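TetR family transcriptional regulator (Clostridium perfringens, PDB 6AZH) probably binds operator DNA as a dimer through an N-terminal helix-turn-helix domain and represses or adjusts transcription, perhaps of fatty acid metabolism genes, in answer to a small ligand. Local coordinates at residues M105-L108 / R114-E117; E63-K68 / R98-M103; L75-E78 / K84-F87; L93-R98 / F172-V177; E67-I72 / T123-G128. All coordinates share one frame; numbering follows the deposited sequence.

The five contacts sample the all-helical C-terminal domain and its junction with the DNA-binding part of a TetR-type regulator, with helix 50-74 as a recurring partner. Contact 2 sits near the middle, about 4 Å from the centre of the chain. It touches contact 4, where Phe101 CG lies 3.4 Å from Leu94 CD1, and contact 5, where Trp65 O lies 3.5 Å from Tyr125 CE1. Contacts 3 and 5 meet through Leu86, Leu69 and Ile72. Contact 1, toward the DNA-binding domain, and contact 3, at the far end, have centres about 29 Å apart. Helix 98-106 carries both contact 1 and contact 2, their centres about 14 Å apart.

Contact 1: residues M105-L108 / R114-E117; sequences MSQL and RQDE
Gln107, in the 105-108 segment, meets Arg114 and Gln115 on the first turn of helix 113-138, and Arg114 is the side chain to follow. Its CG stands anti to the backbone N (chi1 174°), and CB and CG form an extended lead-in before the chain bends at chi3. CD comes 4.1 Å from Gln107 OE1. NE then donates to that oxygen at 2.9 Å, CZ lies 3.4 Å from it, and NH2 donates to the same atom at 3.0 Å. This is a side-on grip by two nitrogens: OE1 lies in the guanidinium plane, while both donors approach it from one face of the amide. NH1 turns elsewhere, to a salt bridge with Glu51, and Tyr24 makes a cation-pi contact with the arginine. Beside it, Gln115 NE2 donates to Gln107 O at 3.0 Å, arriving above the carbonyl plane, and Gln115 OE1 accepts from Glu112 N. Arg114 thus links Gln107 to Glu51 of helix 50-74 and Tyr24 of helix 6-26, on the DNA-binding side. The paired donors probably restrain the rotation of the Gln107 amide, and the Glu51 carboxylate probably balances the buried positive charge.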
# COMPACT_ATOMS: atom_id res chain seq x y z
N MSE A 105 4.22 5.28 2.95
CA MSE A 105 2.94 4.81 2.44
C MSE A 105 1.84 5.84 2.57
O MSE A 105 0.98 5.93 1.71
CB MSE A 105 2.50 3.52 3.12
CG MSE A 105 3.50 2.44 2.99
SE MSE A 105 3.45 1.88 1.12
CE MSE A 105 5.23 2.58 0.53
N SER A 106 1.87 6.62 3.64
CA SER A 106 0.81 7.61 3.83
C SER A 106 0.85 8.72 2.79
O SER A 106 -0.17 9.39 2.58
CB SER A 106 0.89 8.19 5.24
OG SER A 106 1.96 9.12 5.34
N GLN A 107 1.98 8.92 2.11
CA GLN A 107 2.13 10.05 1.20
C GLN A 107 2.25 9.64 -0.26
O GLN A 107 2.48 10.51 -1.11
CB GLN A 107 3.33 10.90 1.63
CG GLN A 107 2.99 11.84 2.78
CD GLN A 107 2.06 12.95 2.34
OE1 GLN A 107 2.41 13.74 1.46
NE2 GLN A 107 0.86 12.99 2.91
N LEU A 108 2.03 8.37 -0.60
CA LEU A 108 2.29 7.93 -1.97
C LEU A 108 1.15 8.21 -2.94
O LEU A 108 1.31 7.95 -4.14
CB LEU A 108 2.56 6.43 -2.01
CG LEU A 108 3.95 5.91 -1.69
CD1 LEU A 108 3.88 4.42 -1.94
CD2 LEU A 108 5.00 6.55 -2.54
N ARG A 114 5.38 17.34 -3.67
CA ARG A 114 6.09 16.51 -2.70
C ARG A 114 5.83 15.03 -2.96
O ARG A 114 6.73 14.20 -2.79
CB ARG A 114 5.64 16.91 -1.30
CG ARG A 114 6.14 16.08 -0.15
CD ARG A 114 5.42 16.54 1.15
NE ARG A 114 4.01 16.18 1.18
CZ ARG A 114 3.00 17.04 1.00
NH1 ARG A 114 3.22 18.33 0.78
NH2 ARG A 114 1.75 16.60 1.06
N GLN A 115 4.62 14.68 -3.36
CA GLN A 115 4.28 13.28 -3.52
C GLN A 115 4.67 12.74 -4.88
O GLN A 115 5.05 11.56 -4.99
CB GLN A 115 2.79 13.08 -3.26
CG GLN A 115 2.32 13.72 -1.95
CD GLN A 115 0.82 13.69 -1.76
OE1 GLN A 115 0.10 14.57 -2.24
NE2 GLN A 115 0.34 12.65 -1.09
N ASP A 116 4.61 13.56 -5.93
CA ASP A 116 5.24 13.19 -7.20
C ASP A 116 6.71 12.86 -6.98
O ASP A 116 7.22 11.85 -7.49
CB ASP A 116 5.11 14.32 -8.22
CG ASP A 116 3.71 14.46 -8.78
OD1 ASP A 116 3.04 13.43 -8.98
OD2 ASP A 116 3.30 15.61 -9.04
N GLU A 117 7.41 13.72 -6.24
CA GLU A 117 8.84 13.53 -5.99
C GLU A 117 9.10 12.27 -5.18
O GLU A 117 10.04 11.52 -5.48
CB GLU A 117 9.41 14.76 -5.27
CG GLU A 117 9.55 15.96 -6.20
CD GLU A 117 9.59 17.30 -5.46
OE1 GLU A 117 9.61 17.32 -4.21
OE2 GLU A 117 9.59 18.35 -6.15

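Contact 2: residues E63-K68 / R98-M103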
# COMPACT_ATOMS: atom_id res chain seq x y z
N GLU A 63 18.24 5.79 1.50
CA GLU A 63 19.63 5.47 1.17
C GLU A 63 19.94 4.00 1.41
O GLU A 63 20.55 3.34 0.57
CB GLU A 63 20.59 6.36 1.97
CG GLU A 63 20.55 7.81 1.52
CD GLU A 63 21.45 8.71 2.35
OE1 GLU A 63 22.11 8.21 3.28
OE2 GLU A 63 21.50 9.93 2.06
N ILE A 64 19.54 3.48 2.58
CA ILE A 64 19.85 2.09 2.89
C ILE A 64 19.10 1.15 1.96
O ILE A 64 19.58 0.06 1.65
CB ILE A 64 19.56 1.79 4.39
CG1 ILE A 64 20.06 0.40 4.81
CG2 ILE A 64 18.09 1.94 4.71
CD1 ILE A 64 21.56 0.23 4.78
N TRP A 65 17.92 1.55 1.47
CA TRP A 65 17.18 0.71 0.52
C TRP A 65 17.95 0.58 -0.79
O TRP A 65 18.17 -0.53 -1.29
CB TRP A 65 15.78 1.28 0.29
CG TRP A 65 14.90 1.17 1.51
CD1 TRP A 65 14.90 1.99 2.60
CD2 TRP A 65 13.92 0.15 1.78
NE1 TRP A 65 13.98 1.56 3.53
CE2 TRP A 65 13.37 0.43 3.05
CE3 TRP A 65 13.46 -0.97 1.07
CZ2 TRP A 65 12.36 -0.36 3.62
CZ3 TRP A 65 12.47 -1.76 1.64
CH2 TRP A 65 11.93 -1.45 2.90
N HIS A 66 18.40 1.71 -1.35
CA HIS A 66 19.22 1.68 -2.56
C HIS A 66 20.52 0.93 -2.33
O HIS A 66 20.96 0.16 -3.19
CB HIS A 66 19.54 3.10 -3.03
CG HIS A 66 18.37 3.81 -3.62
ND1 HIS A 66 17.76 3.38 -4.78
CD2 HIS A 66 17.72 4.93 -3.24
CE1 HIS A 66 16.76 4.20 -5.07
NE2 HIS A 66 16.73 5.16 -4.15
N GLU A 67 21.15 1.15 -1.17
CA GLU A 67 22.43 0.50 -0.89
C GLU A 67 22.29 -1.02 -0.87
O GLU A 67 23.06 -1.74 -1.51
CB GLU A 67 22.98 1.00 0.44
CG GLU A 67 24.25 0.29 0.91
CD GLU A 67 24.69 0.75 2.29
OE1 GLU A 67 25.30 -0.07 3.01
OE2 GLU A 67 24.40 1.92 2.65
N LYS A 68 21.29 -1.52 -0.13
CA LYS A 68 21.12 -2.96 -0.00
C LYS A 68 20.64 -3.59 -1.30
O LYS A 68 21.04 -4.72 -1.61
CB LYS A 68 20.14 -3.27 1.13
CG LYS A 68 20.71 -2.96 2.50
CD LYS A 68 20.13 -3.88 3.56
CE LYS A 68 20.63 -3.50 4.96
NZ LYS A 68 22.00 -4.03 5.22
N ARG A 98 9.57 0.21 10.50
CA ARG A 98 8.14 0.19 10.22
C ARG A 98 7.56 1.60 10.21
O ARG A 98 6.72 1.92 9.35
CB ARG A 98 7.41 -0.68 11.22
CG ARG A 98 7.39 -2.16 10.80
CD ARG A 98 6.94 -3.03 11.96
NE ARG A 98 8.03 -3.24 12.91
CZ ARG A 98 7.86 -3.61 14.17
NH1 ARG A 98 6.64 -3.82 14.66
NH2 ARG A 98 8.92 -3.77 14.96
N ALA A 99 7.98 2.44 11.15
CA ALA A 99 7.46 3.81 11.18
C ALA A 99 7.80 4.55 9.89
O ALA A 99 6.93 5.20 9.28
CB ALA A 99 8.02 4.56 12.40
N PHE A 100 9.05 4.45 9.44
CA PHE A 100 9.47 5.09 8.20
C PHE A 100 8.61 4.63 7.03
O PHE A 100 8.17 5.45 6.21
CB PHE A 100 10.95 4.81 7.93
CG PHE A 100 11.43 5.31 6.59
CD1 PHE A 100 11.80 6.62 6.42
CD2 PHE A 100 11.53 4.45 5.51
CE1 PHE A 100 12.22 7.10 5.16
CE2 PHE A 100 11.96 4.91 4.28
CZ PHE A 100 12.31 6.23 4.10
N PHE A 101 8.36 3.33 6.92
CA PHE A 101 7.62 2.82 5.78
C PHE A 101 6.17 3.28 5.79
O PHE A 101 5.61 3.59 4.74
CB PHE A 101 7.70 1.30 5.72
CG PHE A 101 7.49 0.75 4.35
CD1 PHE A 101 8.53 0.74 3.44
CD2 PHE A 101 6.25 0.27 3.97
CE1 PHE A 101 8.35 0.24 2.17
CE2 PHE A 101 6.06 -0.23 2.70
CZ PHE A 101 7.10 -0.23 1.80
N LYS A 102 5.55 3.37 6.98
CA LYS A 102 4.20 3.93 7.09
C LYS A 102 4.16 5.39 6.66
O LYS A 102 3.21 5.83 6.00
CB LYS A 102 3.71 3.82 8.53
CG LYS A 102 3.40 2.40 8.98
CD LYS A 102 3.09 2.40 10.46
CE LYS A 102 3.06 1.00 11.00
NZ LYS A 102 3.19 1.04 12.47
N MSE A 103 5.16 6.17 7.08
CA MSE A 103 5.29 7.55 6.66
C MSE A 103 5.29 7.64 5.14
O MSE A 103 4.56 8.46 4.56
CB MSE A 103 6.57 8.13 7.23
CG MSE A 103 7.16 9.23 6.37
SE MSE A 103 8.69 9.98 7.19
CE MSE A 103 9.78 8.66 6.69
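Trp65 of helix 50-74 reaches across to two neighbouring phenylalanines of helix 98-106, Phe100 and Phe101, and the three rings form an aromatic cluster. The backbones stay well apart: the nearest CA atoms, those of Trp65 and Phe101, are 11.1 Å from each other, so the rings alone bridge the gap. The closer fit is at the six-membered end of the indole. Here Trp65 CZ2 lies 4.0 Å from Phe101 CD1, and CH2 is just as near to CE1 of the same phenylalanine. The two planes are inclined by 33°, with centroids 5.7 Å apart. Phe101 reaches this position with CG anti to the backbone N (chi1 -156°), which swings the ring toward the indole although its first bond does not aim at helix 50-74.

In the TetR fold, helix 50-74 leads from the DNA-binding domain into the ligand-binding domain, and this cluster joins it to helix 98-106 within the latter. Leu158 of helix 147-165 touches both Trp65 and Phe101, while from helix 79-96 Leu93 packs on Trp65 and Leu94 on Phe101.

The pyrrole end is looser. Trp65 NE1 approaches Phe100 CE2 at 4.0 Å, but the rings are displaced sidelong, with little of one above the other and centroids 6.0 Å from each other. Phe100 also rests on Leu62, one turn back along helix 50-74. Polar groups turn outward from the cluster: Glu63 pairs with Lys60, and Arg98, at the start of helix 98-106, forms a salt bridge with Glu165.

Contact 3: residues L75-E78 / K84-F87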
# COMPACT_ATOMS: atom_id res chain seq x y z
N LEU A 75 25.98 -8.87 -6.70
CA LEU A 75 26.37 -10.26 -6.48
C LEU A 75 26.54 -10.99 -7.80
O LEU A 75 25.95 -10.63 -8.82
CB LEU A 75 25.33 -10.99 -5.64
CG LEU A 75 24.93 -10.41 -4.29
CD1 LEU A 75 23.66 -11.08 -3.81
CD2 LEU A 75 26.07 -10.61 -3.30
N GLU A 76 27.36 -12.04 -7.78
CA GLU A 76 27.48 -12.92 -8.95
C GLU A 76 26.40 -14.00 -9.00
O GLU A 76 26.35 -14.74 -9.99
CB GLU A 76 28.87 -13.56 -8.96
CG GLU A 76 29.99 -12.52 -8.91
CD GLU A 76 31.37 -13.12 -9.07
OE1 GLU A 76 31.57 -13.94 -10.00
OE2 GLU A 76 32.27 -12.76 -8.27
N ASP A 77 25.56 -14.09 -7.97
CA ASP A 77 24.48 -15.08 -7.89
C ASP A 77 23.61 -15.06 -9.13
O ASP A 77 23.47 -14.03 -9.81
CB ASP A 77 23.60 -14.80 -6.66
CG ASP A 77 24.37 -14.87 -5.36
OD1 ASP A 77 25.53 -14.40 -5.32
OD2 ASP A 77 23.81 -15.40 -4.38
N GLU A 78 23.03 -16.22 -9.45
CA GLU A 78 22.01 -16.28 -10.48
C GLU A 78 20.87 -15.34 -10.12
O GLU A 78 20.57 -15.15 -8.93
CB GLU A 78 21.47 -17.69 -10.63
CG GLU A 78 22.50 -18.66 -11.12
CD GLU A 78 23.02 -18.30 -12.49
OE1 GLU A 78 22.19 -18.08 -13.40
OE2 GLU A 78 24.26 -18.24 -12.67
N LYS A 84 15.38 -14.27 -4.43
CA LYS A 84 15.18 -14.80 -3.09
C LYS A 84 15.84 -13.91 -2.03
O LYS A 84 15.24 -13.65 -0.98
CB LYS A 84 15.72 -16.23 -3.02
CG LYS A 84 14.86 -17.21 -3.83
CD LYS A 84 15.65 -18.50 -4.07
CE LYS A 84 14.91 -19.52 -4.92
NZ LYS A 84 15.72 -20.77 -4.91
N LYS A 85 17.04 -13.40 -2.33
CA LYS A 85 17.71 -12.51 -1.38
C LYS A 85 17.02 -11.15 -1.31
O LYS A 85 17.05 -10.50 -0.25
CB LYS A 85 19.19 -12.35 -1.75
CG LYS A 85 20.03 -13.61 -1.42
CD LYS A 85 21.46 -13.58 -1.96
CE LYS A 85 22.28 -14.71 -1.33
NZ LYS A 85 23.67 -14.78 -1.87
N LEU A 86 16.39 -10.71 -2.40
CA LEU A 86 15.63 -9.46 -2.40
C LEU A 86 14.46 -9.53 -1.42
O LEU A 86 14.25 -8.60 -0.62
CB LEU A 86 15.15 -9.15 -3.82
CG LEU A 86 14.08 -8.06 -3.91
CD1 LEU A 86 14.72 -6.73 -3.65
CD2 LEU A 86 13.42 -8.06 -5.30
N PHE A 87 13.69 -10.62 -1.46
CA PHE A 87 12.53 -10.73 -0.58
C PHE A 87 12.96 -10.71 0.88
O PHE A 87 12.35 -10.03 1.70
CB PHE A 87 11.75 -12.01 -0.88
CG PHE A 87 11.31 -12.13 -2.30
CD1 PHE A 87 11.01 -11.00 -3.05
CD2 PHE A 87 11.21 -13.38 -2.90
CE1 PHE A 87 10.62 -11.12 -4.37
CE2 PHE A 87 10.81 -13.50 -4.23
CZ PHE A 87 10.51 -12.37 -4.96
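Lys85, on helix 79-96, stretches back to the loop that precedes its own helix, where Asp77 and Leu75 receive it. Its side chain leaves the backbone with CG beside the N and anti to the carbonyl carbon (chi1 -74°), then runs fully extended to the ammonium group. That straight course spans a backbone gap of 9.7 Å between the CA atoms of Asp77 and Lys85. At its end NZ donates to Asp77 OD2 at 2.6 Å, a short hydrogen bond within a salt bridge. The nitrogen comes to the syn side of OD2, 30° out of the carboxylate plane. Asp77 OD1 is much farther from NZ, at 3.9 Å, so one oxygen carries the bond. The pair lies at the protein surface, where solvent probably weakens the attraction.

The loop is the short connection between helix 50-74 and helix 79-96 in the C-terminal domain, with Glu78 in the N-cap position of the second helix. The salt bridge therefore links the residue just before that cap to the second turn of the helix it begins.

Asp77 makes the same first turn as the lysine, its CG anti to the carbonyl carbon, and crosses the lysine chain at about a right angle. Leu75 adds an apolar touch farther back along that chain: its CD1 methyl lies closest to the methylene CD of Lys85, 3.8 Å away. Behind the lysine, the next residue, Leu86, faces the interior, where its side chain packs on Tyr125 and Ile129 of helix 113-138.

Contact 4: residues L93-R98 / F172-V177; sequences LLYENR and FNVNKV
Tyr95, near the C-terminal end of helix 79-96, packs against Phe172, just ahead of helix 174-187, and Val174 in its first turn. The contact thus sets the last helix of the C-terminal domain against helix 79-96. The aromatic contact comes first. The Tyr95 and Phe172 planes are only 26° apart, an offset pair with small overlap and centroids 5.4 Å apart. The closest atoms are Tyr95 CE1 and Phe172 CD2, at 3.4 Å. Phe172 has CG anti to its N (chi1 -176°), which projects the ring toward the tyrosine. The aliphatic contact is Val174: its CB sits over one face of the Tyr95 ring, toward the rim, and its CG2 lies 4.0 Å from Tyr95 CB.

A cation-pi contact occupies the opposite face of the tyrosine, where the guanidinium of Arg98 lies with Tyr95 CE1 over its centre. Hydrogen bonds hold the pieces in place: Arg98 NE donates to Tyr95 O at 3.0 Å, and Asn97 ND2 bonds Leu93 O at 2.9 Å, on a lone pair, back onto the last turn of helix 79-96. On the other segment Asn173 is the N-cap of helix 174-187, its OD1 accepting from Lys176 N and weakly from Asn175 N. With no hydrogen bond between the segments, the join rests on dispersion from Phe172 and Val174, while the Arg98 cation-pi contact within 93-98 probably steadies the phenol ring.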
# COMPACT_ATOMS: atom_id res chain seq x y z
N LEU A 93 14.26 -5.23 6.19
CA LEU A 93 14.36 -3.77 6.24
C LEU A 93 13.04 -3.14 6.64
O LEU A 93 13.00 -2.22 7.46
CB LEU A 93 14.81 -3.21 4.89
CG LEU A 93 15.67 -1.95 4.91
CD1 LEU A 93 16.77 -2.06 5.97
CD2 LEU A 93 16.27 -1.67 3.53
N LEU A 94 11.93 -3.64 6.07
CA LEU A 94 10.61 -3.17 6.46
C LEU A 94 10.38 -3.36 7.96
O LEU A 94 9.91 -2.45 8.64
CB LEU A 94 9.54 -3.92 5.67
CG LEU A 94 8.11 -3.71 6.12
CD1 LEU A 94 7.77 -2.25 5.95
CD2 LEU A 94 7.18 -4.58 5.29
N TYR A 95 10.69 -4.55 8.48
CA TYR A 95 10.44 -4.83 9.88
C TYR A 95 11.29 -3.96 10.79
O TYR A 95 10.86 -3.60 11.90
CB TYR A 95 10.70 -6.31 10.17
CG TYR A 95 10.11 -6.76 11.49
CD1 TYR A 95 8.75 -6.62 11.73
CD2 TYR A 95 10.91 -7.29 12.49
CE1 TYR A 95 8.20 -7.01 12.93
CE2 TYR A 95 10.36 -7.70 13.70
CZ TYR A 95 9.01 -7.55 13.91
OH TYR A 95 8.44 -7.94 15.10
N GLU A 96 12.49 -3.61 10.36
CA GLU A 96 13.37 -2.77 11.16
C GLU A 96 13.04 -1.28 11.06
O GLU A 96 13.62 -0.49 11.81
CB GLU A 96 14.82 -2.99 10.73
CG GLU A 96 15.39 -4.31 11.21
CD GLU A 96 15.29 -4.47 12.72
OE1 GLU A 96 14.75 -5.50 13.18
OE2 GLU A 96 15.74 -3.55 13.45
N ASN A 97 12.14 -0.89 10.16
CA ASN A 97 11.89 0.52 9.88
C ASN A 97 10.41 0.73 9.61
O ASN A 97 10.01 1.34 8.62
CB ASN A 97 12.74 1.00 8.69
CG ASN A 97 14.24 0.88 8.95
OD1 ASN A 97 14.85 1.77 9.56
ND2 ASN A 97 14.84 -0.23 8.50
N ARG A 98 9.57 0.21 10.50
CA ARG A 98 8.14 0.19 10.22
C ARG A 98 7.56 1.60 10.21
O ARG A 98 6.72 1.92 9.35
CB ARG A 98 7.41 -0.68 11.22
CG ARG A 98 7.39 -2.16 10.80
CD ARG A 98 6.94 -3.03 11.96
NE ARG A 98 8.03 -3.24 12.91
CZ ARG A 98 7.86 -3.61 14.17
NH1 ARG A 98 6.64 -3.82 14.66
NH2 ARG A 98 8.92 -3.77 14.96
N PHE A 172 3.21 -10.77 14.39
CA PHE A 172 3.94 -10.83 13.12
C PHE A 172 5.28 -11.53 13.29
O PHE A 172 6.06 -11.20 14.19
CB PHE A 172 4.14 -9.40 12.62
CG PHE A 172 4.79 -9.30 11.28
CD1 PHE A 172 4.02 -9.37 10.12
CD2 PHE A 172 6.15 -9.10 11.16
CE1 PHE A 172 4.62 -9.25 8.88
CE2 PHE A 172 6.75 -8.99 9.92
CZ PHE A 172 5.98 -9.06 8.78
N ASN A 173 5.58 -12.50 12.42
CA ASN A 173 6.83 -13.25 12.45
C ASN A 173 7.52 -13.04 11.11
O ASN A 173 7.10 -13.61 10.10
CB ASN A 173 6.58 -14.73 12.72
CG ASN A 173 7.88 -15.54 12.84
OD1 ASN A 173 8.87 -15.27 12.16
ND2 ASN A 173 7.85 -16.55 13.70
N VAL A 174 8.60 -12.25 11.11
CA VAL A 174 9.19 -11.81 9.85
C VAL A 174 9.77 -12.99 9.07
O VAL A 174 9.70 -13.02 7.84
CB VAL A 174 10.25 -10.72 10.11
CG1 VAL A 174 11.45 -11.29 10.83
CG2 VAL A 174 10.66 -10.07 8.79
N ASN A 175 10.35 -13.97 9.77
CA ASN A 175 10.98 -15.07 9.05
C ASN A 175 9.95 -15.98 8.40
O ASN A 175 10.16 -16.47 7.29
CB ASN A 175 11.89 -15.87 9.99
CG ASN A 175 13.16 -15.14 10.32
OD1 ASN A 175 13.80 -14.56 9.45
ND2 ASN A 175 13.52 -15.13 11.60
N LYS A 176 8.82 -16.20 9.08
CA LYS A 176 7.74 -16.97 8.49
C LYS A 176 7.14 -16.24 7.30
O LYS A 176 6.77 -16.87 6.30
CB LYS A 176 6.67 -17.28 9.53
CG LYS A 176 7.06 -18.37 10.51
CD LYS A 176 5.97 -18.65 11.52
CE LYS A 176 6.38 -19.76 12.50
NZ LYS A 176 5.58 -19.69 13.76
N VAL A 177 7.04 -14.92 7.38
CA VAL A 177 6.47 -14.15 6.28
C VAL A 177 7.38 -14.19 5.06
O VAL A 177 6.91 -14.36 3.93
CB VAL A 177 6.18 -12.70 6.71
CG1 VAL A 177 5.84 -11.87 5.51
CG2 VAL A 177 5.04 -12.69 7.72

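Contact 5: residues E67-I72 / T123-G128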
# COMPACT_ATOMS: atom_id res chain seq x y z
N GLU A 67 21.15 1.15 -1.17
CA GLU A 67 22.43 0.50 -0.89
C GLU A 67 22.29 -1.02 -0.87
O GLU A 67 23.06 -1.74 -1.51
CB GLU A 67 22.98 1.00 0.44
CG GLU A 67 24.25 0.29 0.91
CD GLU A 67 24.69 0.75 2.29
OE1 GLU A 67 25.30 -0.07 3.01
OE2 GLU A 67 24.40 1.92 2.65
N LYS A 68 21.29 -1.52 -0.13
CA LYS A 68 21.12 -2.96 -0.00
C LYS A 68 20.64 -3.59 -1.30
O LYS A 68 21.04 -4.72 -1.61
CB LYS A 68 20.14 -3.27 1.13
CG LYS A 68 20.71 -2.96 2.50
CD LYS A 68 20.13 -3.88 3.56
CE LYS A 68 20.63 -3.50 4.96
NZ LYS A 68 22.00 -4.03 5.22
N LEU A 69 19.82 -2.89 -2.08
CA LEU A 69 19.42 -3.42 -3.38
C LEU A 69 20.61 -3.45 -4.34
O LEU A 69 20.82 -4.45 -5.04
CB LEU A 69 18.28 -2.61 -3.97
CG LEU A 69 17.75 -3.06 -5.33
CD1 LEU A 69 17.25 -4.51 -5.26
CD2 LEU A 69 16.64 -2.13 -5.81
N THR A 70 21.40 -2.38 -4.36
CA THR A 70 22.59 -2.35 -5.21
C THR A 70 23.56 -3.47 -4.84
O THR A 70 24.17 -4.08 -5.73
CB THR A 70 23.28 -0.98 -5.11
OG1 THR A 70 22.45 0.01 -5.74
CG2 THR A 70 24.63 -1.00 -5.83
N ASP A 71 23.69 -3.77 -3.55
CA ASP A 71 24.56 -4.89 -3.14
C ASP A 71 24.06 -6.21 -3.72
O ASP A 71 24.86 -7.04 -4.16
CB ASP A 71 24.62 -4.99 -1.62
CG ASP A 71 25.45 -3.90 -0.98
OD1 ASP A 71 26.23 -3.23 -1.70
OD2 ASP A 71 25.33 -3.72 0.25
N ILE A 72 22.74 -6.43 -3.69
CA ILE A 72 22.18 -7.65 -4.28
C ILE A 72 22.43 -7.69 -5.78
O ILE A 72 22.85 -8.72 -6.34
CB ILE A 72 20.68 -7.76 -3.94
CG1 ILE A 72 20.52 -8.14 -2.47
CG2 ILE A 72 20.00 -8.77 -4.88
CD1 ILE A 72 19.09 -8.16 -2.01
N THR A 123 10.20 4.92 -7.48
CA THR A 123 10.38 4.37 -8.82
C THR A 123 11.84 4.05 -9.08
O THR A 123 12.16 2.99 -9.64
CB THR A 123 9.84 5.36 -9.86
OG1 THR A 123 8.42 5.42 -9.75
CG2 THR A 123 10.19 4.91 -11.29
N GLU A 124 12.75 4.94 -8.68
CA GLU A 124 14.18 4.65 -8.74
C GLU A 124 14.51 3.33 -8.06
O GLU A 124 15.28 2.52 -8.59
CB GLU A 124 14.99 5.78 -8.11
CG GLU A 124 15.05 7.04 -8.96
CD GLU A 124 15.67 8.22 -8.22
OE1 GLU A 124 16.27 8.01 -7.14
OE2 GLU A 124 15.56 9.36 -8.71
N TYR A 125 13.96 3.10 -6.87
CA TYR A 125 14.18 1.82 -6.20
C TYR A 125 13.59 0.67 -7.00
O TYR A 125 14.25 -0.37 -7.19
CB TYR A 125 13.58 1.85 -4.79
CG TYR A 125 13.70 0.53 -4.06
CD1 TYR A 125 14.87 0.19 -3.38
CD2 TYR A 125 12.66 -0.39 -4.06
CE1 TYR A 125 14.98 -1.00 -2.73
CE2 TYR A 125 12.78 -1.60 -3.40
CZ TYR A 125 13.94 -1.89 -2.74
OH TYR A 125 14.07 -3.10 -2.08
N ILE A 126 12.36 0.82 -7.49
CA ILE A 126 11.69 -0.27 -8.21
C ILE A 126 12.44 -0.62 -9.50
O ILE A 126 12.42 -1.77 -9.95
CB ILE A 126 10.21 0.09 -8.45
CG1 ILE A 126 9.46 0.11 -7.12
CG2 ILE A 126 9.52 -0.90 -9.41
CD1 ILE A 126 8.07 0.65 -7.21
N GLU A 127 13.12 0.36 -10.11
CA GLU A 127 13.90 0.07 -11.31
C GLU A 127 15.01 -0.93 -11.05
O GLU A 127 15.40 -1.67 -11.96
CB GLU A 127 14.47 1.36 -11.90
CG GLU A 127 13.44 2.16 -12.68
CD GLU A 127 13.86 3.60 -12.90
OE1 GLU A 127 14.97 3.99 -12.46
OE2 GLU A 127 13.07 4.35 -13.51
N GLY A 128 15.56 -0.95 -9.83
CA GLY A 128 16.53 -1.99 -9.50
C GLY A 128 15.92 -3.37 -9.54
O GLY A 128 16.53 -4.32 -10.04
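The Tyr125 ring of helix 113-138 receives Leu69 of helix 50-74 over one face. The CD2 methyl of Leu69, displaced toward the rim, lies 4.0 Å from the Tyr125 ring centroid in a CH-pi contact, 24° off the normal. The CE1 side of the ring is nearest: CD2 comes within 3.7 Å of it, and Leu69 CB also approaches. At the phenol end, OH is hydrogen-bonded to Gln90 OE1 on helix 79-96. Around the same ring pack Met89 of that helix, Phe155 of helix 147-165 and His66, one turn before Leu69 on helix 50-74.

The leucine gets there with CG anti to its backbone N (chi1 -179°), and its CD2 branch lies against helix 113-138 between Tyr125 and Gly128. There it meets the backbone as well as the ring: CD2 is 3.3 Å from Tyr125 O and 3.7 Å from Gly128 CA. Glycine, having no side chain, lets the helices come close, with the CA atoms of Leu69 and Gly128 6.9 Å apart. The other branch of Leu69, CD1, faces Leu86 of helix 79-96, so this leucine is wedged where three helices of the C-terminal domain meet. The junction has no hydrogen bond across it and rests on apolar contact and the methyl against the Tyr125 carbonyl, while the tyrosine hydroxyl, at the ring's outer end, bonds Gln90 of a third helix; that bond probably holds the ring in the position that the methyl covers.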